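Local coordinates for putative host cell surface-exposed lipoprotein (Streptococcus phage TP-J34, PDB 4EQQ) that probably excludes superinfecting phages from its streptococcal host, with the phage tape measure protein as its target, this chain being the ectodomain of the lipoprotein, at residues E34-R37 with S38-S42; L77-S80 with P81-R85. All blocks are in the same frame, centred on the assembly; numbering follows the deposited sequence.

Contact 1: residues E34-R37 with S38-S42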
loop_
_atom_site.group_PDB
_atom_site.type_symbol
_atom_site.label_atom_id
_atom_site.label_comp_id
_atom_site.label_asym_id
_atom_site.label_seq_id
_atom_site.Cartn_x
_atom_site.Cartn_y
_atom_site.Cartn_z
ATOM N N GLU A 34 -8.917 5.373 8.750
ATOM C CA GLU A 34 -8.472 4.680 9.967
ATOM C C GLU A 34 -7.019 4.181 9.878
ATOM O O GLU A 34 -6.271 4.274 10.849
ATOM C CB GLU A 34 -9.458 3.567 10.384
ATOM C CG GLU A 34 -10.851 4.085 10.736
ATOM C CD GLU A 34 -10.927 5.304 11.639
ATOM O OE1 GLU A 34 -10.196 5.345 12.650
ATOM O OE2 GLU A 34 -11.707 6.232 11.322
ATOM N N GLU A 35 -6.615 3.710 8.692
ATOM C CA GLU A 35 -5.232 3.277 8.459
ATOM C C GLU A 35 -4.261 4.452 8.613
ATOM O O GLU A 35 -3.232 4.337 9.289
ATOM C CB GLU A 35 -5.098 2.654 7.075
ATOM C CG GLU A 35 -5.551 1.208 7.079
ATOM C CD GLU A 35 -5.599 0.555 5.716
ATOM O OE1 GLU A 35 -5.857 1.261 4.710
ATOM O OE2 GLU A 35 -5.441 -0.685 5.665
ATOM N N LEU A 36 -4.630 5.594 8.033
ATOM C CA LEU A 36 -3.843 6.827 8.072
ATOM C C LEU A 36 -3.753 7.385 9.491
ATOM O O LEU A 36 -2.673 7.786 9.927
ATOM C CB LEU A 36 -4.429 7.859 7.091
ATOM C CG LEU A 36 -3.715 9.222 7.042
ATOM C CD1 LEU A 36 -2.233 9.071 6.628
ATOM C CD2 LEU A 36 -4.436 10.156 6.116
ATOM N N ARG A 37 -4.873 7.332 10.236
ATOM C CA ARG A 37 -4.949 7.801 11.618
ATOM C C ARG A 37 -3.949 7.047 12.492
ATOM O O ARG A 37 -3.233 7.658 13.297
ATOM C CB ARG A 37 -6.384 7.607 12.163
ATOM C CG ARG A 37 -6.650 8.353 13.469
ATOM C CD ARG A 37 -7.878 7.808 14.212
ATOM N NE ARG A 37 -9.100 7.875 13.405
ATOM C CZ ARG A 37 -9.821 8.974 13.214
ATOM N NH1 ARG A 37 -9.449 10.126 13.760
ATOM N NH2 ARG A 37 -10.898 8.940 12.445
ATOM N N SER A 38 -3.934 5.711 12.339
ATOM C CA SER A 38 -3.052 4.791 13.046
ATOM C C SER A 38 -1.585 5.008 12.600
ATOM O O SER A 38 -0.704 5.096 13.446
ATOM C CB SER A 38 -3.501 3.356 12.808
ATOM O OG SER A 38 -2.583 2.446 13.394
ATOM N N GLN A 39 -1.336 5.154 11.283
ATOM C CA GLN A 39 0.006 5.393 10.741
ATOM C C GLN A 39 0.674 6.644 11.361
ATOM O O GLN A 39 1.834 6.574 11.779
ATOM C CB GLN A 39 -0.054 5.540 9.212
ATOM C CG GLN A 39 1.306 5.823 8.558
ATOM C CD GLN A 39 2.230 4.623 8.511
ATOM O OE1 GLN A 39 1.803 3.476 8.592
ATOM N NE2 GLN A 39 3.525 4.861 8.344
ATOM N N LEU A 40 -0.054 7.784 11.392
ATOM C CA LEU A 40 0.478 9.047 11.925
ATOM C C LEU A 40 0.894 8.950 13.392
ATOM O O LEU A 40 1.875 9.574 13.796
ATOM C CB LEU A 40 -0.490 10.222 11.697
ATOM C CG LEU A 40 -0.743 10.625 10.233
ATOM C CD1 LEU A 40 -1.984 11.509 10.122
ATOM C CD2 LEU A 40 0.492 11.334 9.587
ATOM N N VAL A 41 0.151 8.175 14.178
ATOM C CA VAL A 41 0.456 7.962 15.600
ATOM C C VAL A 41 1.571 6.901 15.754
ATOM O O VAL A 41 2.580 7.163 16.388
ATOM C CB VAL A 41 -0.821 7.579 16.407
ATOM C CG1 VAL A 41 -0.479 7.143 17.837
ATOM C CG2 VAL A 41 -1.823 8.728 16.434
ATOM N N SER A 42 1.377 5.717 15.170
ATOM C CA SER A 42 2.274 4.573 15.319
ATOM C C SER A 42 3.660 4.751 14.686
ATOM O O SER A 42 4.660 4.364 15.292
ATOM C CB SER A 42 1.587 3.302 14.819
ATOM O OG SER A 42 2.337 2.144 15.126
#
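Leu36 lies against Leu40 one turn further along helix 33-42, its CD1 meeting Leu40 CG at 4.2 Å while the two side chains cross obliquely. Leu40 keeps CG beside its own backbone N (chi1 -65°), which folds the branch back over the preceding turn and brings CG to 3.4 Å from Leu36 O. That oxygen also accepts Leu40 N at 3.0 Å, one of three successive i to i+4 backbone bonds here; Ser38 N to Glu34 O and Gln39 N to Glu35 O are the others. Elsewhere on the helix, Arg37 grips the carboxylate of Glu34 side-on in a salt bridge: NE reaches OE1 at 2.9 Å and NH2 reaches OE2 at 3.0 Å. Both oxygens lie close to the guanidinium plane, but the carboxylate is tilted, approached on its syn sides 22-31° out of its own plane. NH1 pairs with Asp52. Ser38 OG bonds instead to the backbone of Asp75 of the second subunit. Helix 33-42 follows helix 13-28 across a short turn, consistent with the protein's helix-turn-helix fold: Leu36 and Leu40 pack on helix 13-28, while Leu40, through Ser51, and Arg37 also reach helix 48-57.

Contact 2: residues L77-S80 with P81-R85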
loop_
_atom_site.group_PDB
_atom_site.type_symbol
_atom_site.label_atom_id
_atom_site.label_comp_id
_atom_site.label_asym_id
_atom_site.label_seq_id
_atom_site.Cartn_x
_atom_site.Cartn_y
_atom_site.Cartn_z
ATOM N N LEU A 77 -3.423 -9.167 -7.500
ATOM C CA LEU A 77 -3.852 -10.479 -7.019
ATOM C C LEU A 77 -5.034 -11.110 -7.724
ATOM O O LEU A 77 -5.432 -12.218 -7.349
ATOM C CB LEU A 77 -4.131 -10.401 -5.489
ATOM C CG LEU A 77 -2.941 -10.039 -4.581
ATOM C CD1 LEU A 77 -3.422 -9.568 -3.209
ATOM C CD2 LEU A 77 -1.953 -11.194 -4.463
ATOM N N SER A 78 -5.630 -10.411 -8.709
ATOM C CA SER A 78 -6.790 -10.919 -9.448
ATOM C C SER A 78 -7.943 -11.330 -8.536
ATOM O O SER A 78 -8.678 -12.278 -8.822
ATOM C CB SER A 78 -6.390 -12.026 -10.428
ATOM O OG SER A 78 -5.431 -11.532 -11.347
ATOM N N MET A 79 -8.114 -10.592 -7.430
ATOM C CA MET A 79 -9.224 -10.820 -6.510
ATOM C C MET A 79 -10.522 -10.383 -7.180
ATOM O O MET A 79 -10.521 -9.438 -7.983
ATOM C CB MET A 79 -9.025 -10.019 -5.230
ATOM C CG MET A 79 -7.974 -10.616 -4.324
ATOM S SD MET A 79 -7.520 -9.502 -2.975
ATOM C CE MET A 79 -9.012 -9.573 -1.966
ATOM N N SER A 80 -11.629 -11.048 -6.836
ATOM C CA SER A 80 -12.931 -10.696 -7.400
ATOM C C SER A 80 -13.420 -9.353 -6.835
ATOM O O SER A 80 -13.007 -8.983 -5.735
ATOM C CB SER A 80 -13.962 -11.791 -7.108
ATOM O OG SER A 80 -14.372 -11.778 -5.749
ATOM N N PRO A 81 -14.313 -8.618 -7.541
ATOM C CA PRO A 81 -14.843 -7.367 -6.974
ATOM C C PRO A 81 -15.474 -7.561 -5.581
ATOM O O PRO A 81 -15.277 -6.721 -4.707
ATOM C CB PRO A 81 -15.895 -6.939 -8.012
ATOM C CG PRO A 81 -15.382 -7.504 -9.295
ATOM C CD PRO A 81 -14.886 -8.870 -8.886
ATOM N N ASP A 82 -16.212 -8.679 -5.366
ATOM C CA ASP A 82 -16.836 -8.971 -4.072
ATOM C C ASP A 82 -15.801 -9.237 -2.993
ATOM O O ASP A 82 -15.971 -8.765 -1.870
ATOM C CB ASP A 82 -17.843 -10.140 -4.169
ATOM C CG ASP A 82 -19.189 -9.788 -4.807
ATOM O OD1 ASP A 82 -19.529 -8.575 -4.867
ATOM O OD2 ASP A 82 -19.907 -10.721 -5.228
ATOM N N ALA A 83 -14.736 -9.988 -3.315
ATOM C CA ALA A 83 -13.664 -10.249 -2.353
ATOM C C ALA A 83 -12.942 -8.937 -2.008
ATOM O O ALA A 83 -12.571 -8.734 -0.854
ATOM C CB ALA A 83 -12.673 -11.268 -2.904
ATOM N N ILE A 84 -12.766 -8.043 -3.001
ATOM C CA ILE A 84 -12.132 -6.729 -2.806
ATOM C C ILE A 84 -12.985 -5.854 -1.898
ATOM O O ILE A 84 -12.448 -5.227 -0.992
ATOM C CB ILE A 84 -11.803 -6.032 -4.148
ATOM C CG1 ILE A 84 -10.674 -6.790 -4.884
ATOM C CG2 ILE A 84 -11.416 -4.541 -3.926
ATOM C CD1 ILE A 84 -10.542 -6.461 -6.404
ATOM N N ARG A 85 -14.311 -5.815 -2.133
ATOM C CA ARG A 85 -15.243 -5.039 -1.311
ATOM C C ARG A 85 -15.096 -5.428 0.162
ATOM O O ARG A 85 -14.976 -4.544 1.010
ATOM C CB ARG A 85 -16.690 -5.284 -1.773
ATOM C CG ARG A 85 -17.707 -4.297 -1.172
ATOM C CD ARG A 85 -19.136 -4.835 -1.203
ATOM N NE ARG A 85 -19.445 -5.467 -2.483
ATOM C CZ ARG A 85 -19.944 -4.836 -3.540
ATOM N NH1 ARG A 85 -20.230 -3.541 -3.474
ATOM N NH2 ARG A 85 -20.157 -5.492 -4.670
#
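Met79 CB packs against Ile84 CG1 at 3.6 Å, the close apolar part of this turn into helix 81-91. In Ile84, chi1 of -69° with an extended chi2 of 163° brings CD1 to 3.4 Å from Met79 O. The thioether chain of Met79 bends at its last torsion and lays CE alongside the start of the helix, 3.8 Å from Ala83 O and 4.1 Å from Ala83 CB; Tyr73 and Phe91 of the second subunit also pack on this side chain. The N-cap, Ser80, lies at the surface beside these apolar contacts: its OG accepts Ala83 N at 3.0 Å with an N-H...O angle of 160°, capping an amide of the first turn. Ser80 O then takes Ile84 N at 2.9 Å, the first i to i+4 bond of the helix, and Pro81 follows the cap as the first helical residue. On the exposed side, with Ser80, Pro81 and Asp82, the contact thins, Asp82 CB coming no nearer to Ser80 than 4.2 Å from OG. The carboxylate of Asp82 leads away from the loop to a salt bridge with Arg85, whose NH2 donates to OD1 at 3.2 Å in the guanidinium plane, while NH1 of the same arginine pairs with Asp100 on helix 96-104.

How the contacts relate
From the N terminus, helix 13-28 leads through a loop to helix 33-42, where contact 1 joins successive turns and closes no long loop. The chain continues through helices 48-57 and 62-77 before contact 2 closes the short connection into helix 81-91. The contacts are therefore in series, neither nested nor crossed, with centres about 24 Å apart and nearest atoms about 11 Å apart. Contact 1 lies in the first, contact 2 in the second of two sequence regions of the Host cell surface-exposed lipoprotein family, and each helix concerned packs between a preceding and a following helix: 13-28 and 48-57, then 62-77 and 96-104. Both touch the second subunit, contact 1 through residues including Ser38, contact 2 through Met79 and Leu77.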